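Local coordinates for protein putative methylase (Clostridium difficile, PDB 3LDU) that probably methylates guanine bases of ribosomal RNA and carries a bound GTP in its methyltransferase domain, at residues N6-S11 and T41-E46. Numbering follows the deposited sequence.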
# COMPACT_ATOMS: atom_id res chain seq x y z
N ASN A 6 17.62 2.70 -17.56
CA ASN A 6 17.11 2.78 -16.20
C ASN A 6 15.84 3.62 -16.14
O ASN A 6 15.57 4.43 -17.04
CB ASN A 6 18.16 3.38 -15.26
CG ASN A 6 19.13 2.33 -14.72
OD1 ASN A 6 19.22 1.22 -15.25
ND2 ASN A 6 19.85 2.68 -13.66
N TYR A 7 15.05 3.41 -15.09
CA TYR A 7 13.89 4.23 -14.83
C TYR A 7 14.07 4.97 -13.52
O TYR A 7 14.77 4.49 -12.62
CB TYR A 7 12.64 3.38 -14.69
CG TYR A 7 12.25 2.59 -15.90
CD1 TYR A 7 12.02 3.22 -17.12
CD2 TYR A 7 12.08 1.21 -15.83
CE1 TYR A 7 11.66 2.50 -18.23
CE2 TYR A 7 11.71 0.48 -16.94
CZ TYR A 7 11.50 1.14 -18.14
OH TYR A 7 11.13 0.43 -19.25
N THR A 8 13.43 6.12 -13.41
CA THR A 8 13.17 6.71 -12.11
C THR A 8 11.69 6.53 -11.83
O THR A 8 10.86 7.01 -12.61
CB THR A 8 13.53 8.20 -12.09
OG1 THR A 8 14.93 8.34 -12.34
CG2 THR A 8 13.21 8.81 -10.72
N LEU A 9 11.37 5.84 -10.73
CA LEU A 9 9.99 5.57 -10.36
C LEU A 9 9.67 6.29 -9.07
O LEU A 9 10.57 6.61 -8.27
CB LEU A 9 9.76 4.07 -10.17
CG LEU A 9 10.19 3.15 -11.32
CD1 LEU A 9 9.87 1.69 -11.01
CD2 LEU A 9 9.52 3.57 -12.64
N ILE A 10 8.38 6.56 -8.87
CA ILE A 10 7.89 7.14 -7.64
C ILE A 10 6.74 6.30 -7.10
O ILE A 10 5.77 6.01 -7.82
CB ILE A 10 7.38 8.55 -7.89
CG1 ILE A 10 8.46 9.40 -8.55
CG2 ILE A 10 6.90 9.19 -6.56
CD1 ILE A 10 7.94 10.72 -9.03
N SER A 11 6.84 5.91 -5.83
CA SER A 11 5.73 5.23 -5.18
C SER A 11 5.21 6.01 -4.00
O SER A 11 5.91 6.21 -3.01
CB SER A 11 6.13 3.82 -4.75
OG SER A 11 6.21 2.98 -5.89
N THR A 41 11.15 8.17 -4.11
CA THR A 41 11.64 8.19 -5.49
C THR A 41 12.86 7.29 -5.57
O THR A 41 13.75 7.37 -4.73
CB THR A 41 12.01 9.62 -5.92
OG1 THR A 41 10.85 10.47 -5.78
CG2 THR A 41 12.49 9.64 -7.37
N TYR A 42 12.89 6.41 -6.57
CA TYR A 42 13.95 5.42 -6.68
C TYR A 42 14.34 5.12 -8.13
O TYR A 42 13.55 5.33 -9.06
CB TYR A 42 13.60 4.13 -5.92
CG TYR A 42 12.26 3.49 -6.27
CD1 TYR A 42 12.21 2.26 -6.89
CD2 TYR A 42 11.05 4.12 -5.96
CE1 TYR A 42 10.99 1.66 -7.22
CE2 TYR A 42 9.82 3.53 -6.29
CZ TYR A 42 9.81 2.30 -6.91
OH TYR A 42 8.61 1.70 -7.22
N LYS A 43 15.56 4.63 -8.31
CA LYS A 43 16.10 4.30 -9.62
C LYS A 43 16.10 2.79 -9.76
O LYS A 43 16.43 2.08 -8.81
CB LYS A 43 17.54 4.80 -9.76
CG LYS A 43 17.71 5.94 -10.75
CD LYS A 43 19.17 6.37 -10.83
CE LYS A 43 19.97 5.43 -11.72
NZ LYS A 43 19.55 5.56 -13.14
N THR A 44 15.75 2.31 -10.95
CA THR A 44 15.71 0.87 -11.20
C THR A 44 16.27 0.54 -12.58
O THR A 44 16.47 1.44 -13.40
CB THR A 44 14.26 0.33 -11.17
OG1 THR A 44 13.59 0.64 -12.40
CG2 THR A 44 13.46 0.93 -10.01
N ASP A 45 16.52 -0.74 -12.81
CA ASP A 45 16.84 -1.23 -14.14
C ASP A 45 15.54 -1.42 -14.93
O ASP A 45 14.47 -0.98 -14.50
CB ASP A 45 17.63 -2.54 -14.06
CG ASP A 45 16.88 -3.64 -13.32
OD1 ASP A 45 15.65 -3.52 -13.15
OD2 ASP A 45 17.51 -4.63 -12.91
N GLU A 46 15.64 -2.09 -16.08
CA GLU A 46 14.47 -2.22 -16.95
C GLU A 46 13.39 -3.13 -16.39
O GLU A 46 12.28 -3.17 -16.90
CB GLU A 46 14.88 -2.69 -18.37
CG GLU A 46 15.33 -4.14 -18.43
CD GLU A 46 16.85 -4.30 -18.37
OE1 GLU A 46 17.52 -3.50 -17.69
OE2 GLU A 46 17.36 -5.25 -19.02
O HOH W 1 10.97 -2.31 -19.20
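Leu9 and Tyr42 form a hydrogen-bonded antiparallel pair and project from the same face of the sheet, where the tight side of the contact is built round them. CB of Leu9 sits over one face of the Tyr42 ring, 4.0 Å from its centroid, a CH-pi contact offset toward the ring's rim. With chi1 at 54°, CG of Tyr42 lies between its own backbone N and carbonyl carbon, which lays the ring back across the neighbouring strand. Tyr42 OH donates to Ser11 OG at 3.0 Å; that oxygen is also hydrogen-bonded to Arg61 O. CD1 of Leu9 extends the apolar patch to CG2 of Thr44, and Ile49 and Ser52 of helix 48-55 pack on Leu9. Paired backbone bonds join Leu9 with Tyr42 and Tyr7 with Thr44; the shortest runs from Leu9 N to Tyr42 O, 2.8 Å and nearly straight at 165°.

The opposite face is buried at Ile10 and Thr41, whose CG2 meets Thr8 CG2 at 3.5 Å, and opens toward partly exposed Lys43. Past Thr44 a partly exposed loop follows, where a water links Tyr7 OH (2.7 Å) to Glu46 O. Antiparallel neighbours 7-12 and 39-44, with helix 48-55 covering the Leu9 face, are consistent with the RlmL ferredoxin-like domain.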